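Local coordinates for protein putative SnoaL-like polyketide cyclase (Shewanella denitrificans, PDB 3LZA) that is of unproven function but, as a SnoaL-like member of the NTF2 clan, may act as a polyketide cyclase-type lyase, at residues L12-I17 against T112-D116; L20-Y25 against H61-F67. One frame throughout, in Å; residues are numbered along the deposited sequence.

Interaction 1: residues L12-I17 against T112-D116; sequences LALGYI and TLKFD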
ATOM      1  N   LEU A  12     -13.143   0.126  13.177  1.00 12.59           N
ATOM      2  CA  LEU A  12     -12.959  -1.348  13.072  0.50 12.96           C
ATOM      3  C   LEU A  12     -11.508  -1.697  12.892  1.00 12.81           C
ATOM      4  O   LEU A  12     -10.980  -2.585  13.561  1.00 12.36           O
ATOM      5  CB  LEU A  12     -13.707  -1.948  11.873  0.50 13.85           C
ATOM      6  CG  LEU A  12     -15.111  -2.483  12.084  0.50 14.25           C
ATOM      7  CD1 LEU A  12     -15.624  -3.131  10.797  0.50 14.45           C
ATOM      8  CD2 LEU A  12     -15.119  -3.472  13.255  0.50 14.70           C
ATOM      9  N   ALA A  13     -10.838  -1.002  11.966  1.00 12.36           N
ATOM     10  CA  ALA A  13      -9.421  -1.259  11.684  1.00 10.85           C
ATOM     11  C   ALA A  13      -8.509  -0.958  12.866  1.00 11.15           C
ATOM     12  O   ALA A  13      -7.547  -1.712  13.120  1.00 10.87           O
ATOM     13  CB  ALA A  13      -8.954  -0.481  10.478  1.00 11.29           C
ATOM     14  N   LEU A  14      -8.789   0.113  13.597  1.00 11.05           N
ATOM     15  CA  LEU A  14      -7.967   0.438  14.792  1.00 11.86           C
ATOM     16  C   LEU A  14      -8.132  -0.582  15.922  1.00 11.41           C
ATOM     17  O   LEU A  14      -7.144  -0.902  16.626  1.00 11.77           O
ATOM     18  CB  LEU A  14      -8.241   1.867  15.301  1.00 11.19           C
ATOM     19  CG  LEU A  14      -7.701   3.025  14.443  1.00 12.37           C
ATOM     20  CD1 LEU A  14      -8.060   4.397  15.032  1.00 13.67           C
ATOM     21  CD2 LEU A  14      -6.179   2.915  14.188  1.00 11.25           C
ATOM     22  N   GLY A  15      -9.347  -1.106  16.037  1.00 11.93           N
ATOM     23  CA  GLY A  15      -9.679  -2.142  17.040  1.00 12.00           C
ATOM     24  C   GLY A  15      -8.912  -3.415  16.766  1.00 11.83           C
ATOM     25  O   GLY A  15      -8.424  -4.085  17.685  1.00 12.25           O
ATOM     26  N   TYR A  16      -8.831  -3.743  15.482  1.00  9.82           N
ATOM     27  CA  TYR A  16      -8.094  -4.904  14.993  1.00  9.85           C
ATOM     28  C   TYR A  16      -6.616  -4.748  15.231  1.00  9.32           C
ATOM     29  O   TYR A  16      -5.994  -5.615  15.841  1.00  9.41           O
ATOM     30  CB  TYR A  16      -8.406  -5.095  13.491  1.00  9.65           C
ATOM     31  CG  TYR A  16      -7.640  -6.203  12.837  1.00  9.69           C
ATOM     32  CD1 TYR A  16      -6.390  -5.972  12.326  1.00  9.90           C
ATOM     33  CD2 TYR A  16      -8.164  -7.494  12.739  1.00 10.78           C
ATOM     34  CE1 TYR A  16      -5.678  -6.964  11.731  1.00  9.21           C
ATOM     35  CE2 TYR A  16      -7.453  -8.517  12.145  1.00 10.77           C
ATOM     36  CZ  TYR A  16      -6.202  -8.269  11.654  1.00 11.20           C
ATOM     37  OH  TYR A  16      -5.454  -9.263  11.028  1.00 10.58           O
ATOM     38  N   ILE A  17      -6.060  -3.588  14.856  1.00  9.78           N
ATOM     39  CA  ILE A  17      -4.631  -3.306  15.084  1.00 10.26           C
ATOM     40  C   ILE A  17      -4.302  -3.247  16.603  1.00 10.16           C
ATOM     41  O   ILE A  17      -3.256  -3.659  17.047  1.00  9.48           O
ATOM     42  CB  ILE A  17      -4.219  -1.989  14.365  1.00 11.09           C
ATOM     43  CG1 ILE A  17      -4.255  -2.193  12.835  1.00 11.26           C
ATOM     44  CG2 ILE A  17      -2.879  -1.463  14.855  1.00 12.27           C
ATOM     45  CD1 ILE A  17      -3.286  -3.197  12.314  1.00 11.44           C
ATOM     46  N   THR A 112      -3.221  -2.975   4.410  1.00  7.79           N
ATOM     47  CA  THR A 112      -4.653  -2.837   4.115  1.00  8.74           C
ATOM     48  C   THR A 112      -5.454  -3.908   4.843  1.00  8.56           C
ATOM     49  O   THR A 112      -4.981  -5.032   5.011  1.00  9.38           O
ATOM     50  CB  THR A 112      -4.962  -2.893   2.570  1.00  7.82           C
ATOM     51  OG1 THR A 112      -4.735  -4.208   2.057  1.00 10.00           O
ATOM     52  CG2 THR A 112      -4.040  -1.898   1.827  1.00  8.35           C
ATOM     53  N   LEU A 113      -6.644  -3.524   5.304  1.00  8.91           N
ATOM     54  CA  LEU A 113      -7.603  -4.400   5.894  1.00 10.19           C
ATOM     55  C   LEU A 113      -8.911  -4.263   5.127  1.00 11.10           C
ATOM     56  O   LEU A 113      -9.383  -3.165   4.893  1.00 12.35           O
ATOM     57  CB  LEU A 113      -7.768  -4.083   7.394  1.00 10.26           C
ATOM     58  CG  LEU A 113      -6.517  -4.141   8.278  1.00  9.43           C
ATOM     59  CD1 LEU A 113      -6.820  -3.596   9.693  1.00  9.85           C
ATOM     60  CD2 LEU A 113      -5.947  -5.566   8.395  1.00  9.69           C
ATOM     61  N   LYS A 114      -9.471  -5.387   4.705  1.00 10.43           N
ATOM     62  CA  LYS A 114     -10.764  -5.405   4.084  1.00 11.77           C
ATOM     63  C   LYS A 114     -11.704  -6.259   4.914  1.00 12.45           C
ATOM     64  O   LYS A 114     -11.509  -7.481   5.019  1.00 12.82           O
ATOM     65  CB  LYS A 114     -10.668  -5.925   2.639  1.00 11.08           C
ATOM     66  CG  LYS A 114     -12.043  -6.017   1.946  1.00 10.77           C
ATOM     67  CD  LYS A 114     -11.919  -6.359   0.484  1.00 12.53           C
ATOM     68  CE  LYS A 114     -11.351  -7.732   0.256  1.00 14.76           C
ATOM     69  NZ  LYS A 114     -11.466  -8.114  -1.198  1.00 15.42           N
ATOM     70  N   PHE A 115     -12.725  -5.614   5.483  1.00 13.30           N
ATOM     71  CA  PHE A 115     -13.732  -6.273   6.298  1.00 14.46           C
ATOM     72  C   PHE A 115     -14.984  -6.542   5.489  1.00 14.71           C
ATOM     73  O   PHE A 115     -15.234  -5.867   4.495  1.00 15.23           O
ATOM     74  CB  PHE A 115     -14.090  -5.388   7.501  1.00 15.68           C
ATOM     75  CG  PHE A 115     -12.927  -5.109   8.390  1.00 17.35           C
ATOM     76  CD1 PHE A 115     -12.566  -6.009   9.394  1.00 18.79           C
ATOM     77  CD2 PHE A 115     -12.161  -3.975   8.200  1.00 20.35           C
ATOM     78  CE1 PHE A 115     -11.458  -5.770  10.196  1.00 20.06           C
ATOM     79  CE2 PHE A 115     -11.046  -3.733   9.007  1.00 20.16           C
ATOM     80  CZ  PHE A 115     -10.699  -4.628  10.000  1.00 20.96           C
ATOM     81  N   ASP A 116     -15.722  -7.575   5.871  1.00 14.18           N
ATOM     82  CA  ASP A 116     -17.039  -7.813   5.329  1.00 15.58           C
ATOM     83  C   ASP A 116     -17.967  -6.862   6.103  1.00 16.51           C
ATOM     84  O   ASP A 116     -18.052  -6.960   7.333  1.00 15.80           O
ATOM     85  CB  ASP A 116     -17.395  -9.303   5.509  1.00 15.76           C
ATOM     86  CG  ASP A 116     -18.834  -9.630   5.134  1.00 17.38           C
ATOM     87  OD1 ASP A 116     -19.686  -8.728   5.095  1.00 20.13           O
ATOM     88  OD2 ASP A 116     -19.127 -10.825   4.900  1.00 18.88           O
TER
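In the conformer described, Leu-12 CD1 lies over one face of the Phe-115 ring, 4.1 Å from its CG; the placing is tentative, since this leucine adopts a second conformer as well. This is helix-on-sheet packing of the NTF2-like (cone-shaped alpha+beta) fold: residues 12-17 of helix 8-21 cross residues 112-115 of strand 102-115 with 115° between their N-to-C directions, the two short axes approaching to 9.8 Å. One turn of helix thereby rests on two residues of the same strand face, Leu-113 and Phe-115. Ala-13 sits between them: its CB is 3.9 Å from Leu-113 CD1 and 4.1 Å from Phe-115 CE2, a small side chain that lets the backbones come close, with Ala-13 CA 6.8 Å from Leu-113 CA. Three residues on comes Tyr-16. Its CG is anti to the backbone N (chi1 176°), which carries the ring across the end of Leu-113, so that the two branches divide one side of it: CD1 of Tyr-16 meets Leu-113 CD1, and CE1 of Tyr-16 meets Leu-113 CD2, each at 3.6 Å. Beyond the apolar contact the phenol OH bonds to Gln-125 OE1 and Tyr-32 OH. An alanine here is likely to open a gap beside both Leu-113 methyls and leave Gln-125 and Tyr-32 without this hydroxyl. The CB of the same tyrosine lies at the edge of the Phe-115 ring, near its plane. Ile-17 closes the row more loosely, its CG1 4.3 Å from Leu-113 CD1.

Interaction 2: residues L20-Y25 against H61-F67; sequences LTEHDY and HEGVLEF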
ATOM      1  N   LEU A  20      -4.062  -6.903  17.675  1.00  8.42           N
ATOM      2  CA  LEU A  20      -2.882  -7.542  17.105  1.00  9.29           C
ATOM      3  C   LEU A  20      -1.648  -7.091  17.846  1.00  9.92           C
ATOM      4  O   LEU A  20      -0.749  -7.923  18.144  1.00 11.09           O
ATOM      5  CB  LEU A  20      -2.734  -7.178  15.596  1.00  9.10           C
ATOM      6  CG  LEU A  20      -1.466  -7.612  14.827  1.00 11.68           C
ATOM      7  CD1 LEU A  20      -1.367  -9.091  14.761  1.00 12.49           C
ATOM      8  CD2 LEU A  20      -1.425  -6.950  13.378  1.00 11.69           C
ATOM      9  N   THR A  21      -1.511  -5.779  18.045  1.00 10.70           N
ATOM     10  CA  THR A  21      -0.214  -5.269  18.578  1.00 10.49           C
ATOM     11  C   THR A  21      -0.123  -5.465  20.102  1.00 11.48           C
ATOM     12  O   THR A  21       0.977  -5.467  20.657  1.00 12.39           O
ATOM     13  CB  THR A  21       0.134  -3.816  18.218  1.00  9.96           C
ATOM     14  OG1 THR A  21      -0.906  -2.951  18.697  1.00 10.12           O
ATOM     15  CG2 THR A  21       0.344  -3.642  16.732  1.00 10.81           C
ATOM     16  N   GLU A  22      -1.286  -5.607  20.748  1.00 11.84           N
ATOM     17  CA  GLU A  22      -1.328  -5.980  22.174  1.00 12.15           C
ATOM     18  C   GLU A  22      -1.229  -7.481  22.428  1.00 11.33           C
ATOM     19  O   GLU A  22      -1.324  -7.911  23.594  1.00 11.26           O
ATOM     20  CB  GLU A  22      -2.594  -5.430  22.828  1.00 11.11           C
ATOM     21  CG  GLU A  22      -2.481  -3.948  23.071  1.00 14.10           C
ATOM     22  CD  GLU A  22      -3.718  -3.344  23.681  1.00 18.34           C
ATOM     23  OE1 GLU A  22      -4.700  -4.073  23.978  1.00 21.01           O
ATOM     24  OE2 GLU A  22      -3.705  -2.114  23.869  1.00 21.37           O
ATOM     25  N   HIS A  23      -1.005  -8.255  21.365  1.00 11.29           N
ATOM     26  CA  HIS A  23      -0.935  -9.714  21.460  1.00 12.34           C
ATOM     27  C   HIS A  23      -2.171 -10.299  22.172  1.00 12.49           C
ATOM     28  O   HIS A  23      -2.082 -11.241  22.974  1.00 12.04           O
ATOM     29  CB  HIS A  23       0.363 -10.185  22.134  1.00 12.28           C
ATOM     30  CG  HIS A  23       1.588  -9.457  21.690  1.00 14.42           C
ATOM     31  ND1 HIS A  23       2.063  -9.502  20.392  1.00 15.42           N
ATOM     32  CD2 HIS A  23       2.447  -8.675  22.384  1.00 14.33           C
ATOM     33  CE1 HIS A  23       3.156  -8.762  20.308  1.00 12.62           C
ATOM     34  NE2 HIS A  23       3.418  -8.262  21.503  1.00 15.43           N
ATOM     35  N   ASP A  24      -3.340  -9.721  21.860  1.00 12.83           N
ATOM     36  CA  ASP A  24      -4.579 -10.102  22.521  1.00 12.67           C
ATOM     37  C   ASP A  24      -5.358 -11.024  21.579  1.00 12.38           C
ATOM     38  O   ASP A  24      -6.116 -10.566  20.734  1.00 12.31           O
ATOM     39  CB  ASP A  24      -5.368  -8.839  22.876  1.00 13.40           C
ATOM     40  CG  ASP A  24      -6.743  -9.105  23.422  1.00 11.85           C
ATOM     41  OD1 ASP A  24      -7.145 -10.281  23.614  1.00 14.39           O
ATOM     42  OD2 ASP A  24      -7.482  -8.101  23.651  1.00 14.28           O
ATOM     43  N   TYR A  25      -5.181 -12.334  21.734  1.00 12.27           N
ATOM     44  CA  TYR A  25      -5.697 -13.262  20.723  1.00 11.56           C
ATOM     45  C   TYR A  25      -7.162 -13.621  20.940  1.00 10.68           C
ATOM     46  O   TYR A  25      -7.843 -14.052  20.003  1.00 11.75           O
ATOM     47  CB  TYR A  25      -4.799 -14.499  20.608  1.00 11.55           C
ATOM     48  CG  TYR A  25      -3.347 -14.106  20.382  1.00 12.70           C
ATOM     49  CD1 TYR A  25      -2.988 -13.321  19.278  1.00 12.75           C
ATOM     50  CD2 TYR A  25      -2.338 -14.515  21.256  1.00 14.48           C
ATOM     51  CE1 TYR A  25      -1.652 -12.923  19.061  1.00 14.26           C
ATOM     52  CE2 TYR A  25      -0.991 -14.109  21.058  1.00  9.06           C
ATOM     53  CZ  TYR A  25      -0.672 -13.337  19.928  1.00 14.16           C
ATOM     54  OH  TYR A  25       0.611 -12.906  19.673  1.00 17.83           O
ATOM     55  N   HIS A  61       5.474 -13.776  17.928  1.00 16.52           N
ATOM     56  CA  HIS A  61       5.513 -12.739  18.938  1.00 16.37           C
ATOM     57  C   HIS A  61       5.767 -13.233  20.350  1.00 15.09           C
ATOM     58  O   HIS A  61       5.785 -12.438  21.270  1.00 14.01           O
ATOM     59  CB  HIS A  61       4.224 -11.910  18.869  1.00 16.70           C
ATOM     60  CG  HIS A  61       4.140 -11.086  17.630  1.00 17.52           C
ATOM     61  ND1 HIS A  61       2.973 -10.917  16.914  1.00 21.70           N
ATOM     62  CD2 HIS A  61       5.097 -10.400  16.963  1.00 20.36           C
ATOM     63  CE1 HIS A  61       3.216 -10.137  15.870  1.00 24.36           C
ATOM     64  NE2 HIS A  61       4.508  -9.837  15.861  1.00 19.88           N
ATOM     65  N   GLU A  62       6.004 -14.531  20.521  1.00 14.93           N
ATOM     66  CA  GLU A  62       6.298 -15.092  21.844  0.50 14.60           C
ATOM     67  C   GLU A  62       7.523 -14.381  22.404  1.00 14.17           C
ATOM     68  O   GLU A  62       8.573 -14.363  21.755  1.00 14.24           O
ATOM     69  CB  GLU A  62       6.539 -16.610  21.747  0.50 15.13           C
ATOM     70  CG  GLU A  62       6.219 -17.407  23.021  0.50 15.85           C
ATOM     71  CD  GLU A  62       7.388 -17.475  23.969  0.50 17.96           C
ATOM     72  OE1 GLU A  62       8.497 -17.070  23.552  0.50 19.09           O
ATOM     73  OE2 GLU A  62       7.208 -17.932  25.120  0.50 18.70           O
ATOM     74  N   GLY A  63       7.379 -13.771  23.582  1.00 13.32           N
ATOM     75  CA  GLY A  63       8.500 -13.136  24.258  1.00 11.77           C
ATOM     76  C   GLY A  63       8.798 -11.718  23.829  1.00 10.80           C
ATOM     77  O   GLY A  63       9.712 -11.121  24.366  1.00 10.07           O
ATOM     78  N   VAL A  64       8.033 -11.182  22.866  1.00  9.15           N
ATOM     79  CA  VAL A  64       8.305  -9.844  22.334  1.00  9.29           C
ATOM     80  C   VAL A  64       7.992  -8.846  23.467  1.00  9.69           C
ATOM     81  O   VAL A  64       7.090  -9.078  24.264  1.00 11.27           O
ATOM     82  CB  VAL A  64       7.486  -9.577  21.053  1.00 10.48           C
ATOM     83  CG1 VAL A  64       7.363  -8.039  20.733  1.00  9.55           C
ATOM     84  CG2 VAL A  64       8.061 -10.343  19.865  1.00 10.38           C
ATOM     85  N   LEU A  65       8.803  -7.790  23.585  1.00  8.80           N
ATOM     86  CA  LEU A  65       8.702  -6.800  24.677  1.00  7.86           C
ATOM     87  C   LEU A  65       7.856  -5.620  24.259  1.00  7.73           C
ATOM     88  O   LEU A  65       6.994  -5.131  25.039  1.00  7.63           O
ATOM     89  CB  LEU A  65      10.089  -6.314  25.112  1.00  6.88           C
ATOM     90  CG  LEU A  65      10.980  -7.394  25.694  1.00  8.66           C
ATOM     91  CD1 LEU A  65      12.407  -6.877  25.801  1.00  6.93           C
ATOM     92  CD2 LEU A  65      10.488  -7.924  27.051  1.00  6.31           C
ATOM     93  N   GLU A  66       8.055  -5.173  23.010  1.00  7.86           N
ATOM     94  CA  GLU A  66       7.298  -4.052  22.447  1.00  7.51           C
ATOM     95  C   GLU A  66       6.927  -4.354  21.012  1.00  8.09           C
ATOM     96  O   GLU A  66       7.713  -4.922  20.253  1.00  7.66           O
ATOM     97  CB  GLU A  66       8.129  -2.763  22.504  1.00  8.82           C
ATOM     98  CG  GLU A  66       8.504  -2.337  23.880  1.00  7.76           C
ATOM     99  CD  GLU A  66       9.496  -1.181  23.889  1.00 10.88           C
ATOM    100  OE1 GLU A  66       9.808  -0.583  22.831  1.00 15.37           O
ATOM    101  OE2 GLU A  66       9.980  -0.892  24.951  1.00 10.27           O
ATOM    102  N   PHE A  67       5.702  -3.993  20.638  1.00  8.15           N
ATOM    103  CA  PHE A  67       5.204  -4.162  19.268  1.00  8.28           C
ATOM    104  C   PHE A  67       4.138  -3.111  19.082  1.00  9.36           C
ATOM    105  O   PHE A  67       3.157  -3.090  19.835  1.00  9.08           O
ATOM    106  CB  PHE A  67       4.566  -5.547  19.057  1.00  8.35           C
ATOM    107  CG  PHE A  67       4.118  -5.805  17.665  1.00  9.80           C
ATOM    108  CD1 PHE A  67       4.885  -5.399  16.571  1.00 17.21           C
ATOM    109  CD2 PHE A  67       2.961  -6.519  17.430  1.00 14.15           C
ATOM    110  CE1 PHE A  67       4.447  -5.660  15.243  1.00 16.12           C
ATOM    111  CE2 PHE A  67       2.507  -6.748  16.121  1.00 17.76           C
ATOM    112  CZ  PHE A  67       3.241  -6.313  15.046  1.00 16.43           C
TER
HETATM  113  O   HOH W   1       0.751 -10.560  18.083  1.00 25.31           O
HETATM  114  O   HOH W   2       0.196  -2.130  21.427  1.00 18.80           O
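The Phe-67 ring lies between Thr-21 and His-61. Over one face comes Thr-21 CG2 in a CH-pi contact, 4.2 Å from the ring centroid and 25° off the normal; over the opposite face, toward the rim, is His-61 NE2. At its edge, near the plane, lies Leu-20 O, 4.0 Å from Phe-67 CE2. Phe-67 CG is anti to the backbone N (chi1 -176°), a setting that directs the ring between these partners. His-23 completes an aromatic cluster: its ring meets Phe-67 rim to rim, the planes only 14° apart, and meets the His-61 ring obliquely. One face of the His-23 imidazole has Thr-21 O above its centre, while a water lies in plane at its edge, 2.9 Å from His-23 ND1. That water also hydrogen-bonds Leu-20 O, to which it donates, and Tyr-25 OH at 2.8 Å; its approach to His-61 ND1 is unusually short and doubtful, so its bridge between the segments is tentative. A second water donates to Thr-21 OG1, itself hydrogen-bonded to Ile-17 O one turn back, and weakly to Phe-67 O. Thr-21 O and Phe-67 O, two acceptors, stand 3.3 Å apart without bonding. His-23, with positive phi, is the C-prime residue of the Schellman motif that ends helix 8-21; its ring lies against the type II beta turn His-61 to Val-64, where NE2 approaches Val-64 CG1. The contact thus ties the end of helix 8-21 to the link between helix 50-61 and strand 66-77, with Leu-20 and Tyr-25 both packing on Leu-57 of helix 50-61.

Interaction 1 lies on helix 8-21 and interaction 2 at and just past its C-terminal end, the centres about 17 Å apart. Residues 12-17 rest on strand 102-115, in the interior of the sheet, whereas 20-25 reach the beginning of strand 66-77, outermost within this chain. Interaction 2 is nested in sequence inside the loop closed by interaction 1. The characters differ: the first is a buried apolar contact, the second an aromatic cluster near the surface with bound waters. The bond from Thr-21 back to Ile-17 is a concrete tie between them. Together they place the helix against strand 102-115 and its C-terminal end against the start of strand 66-77; neither contains a bound ligand, and no active-site role can be assigned.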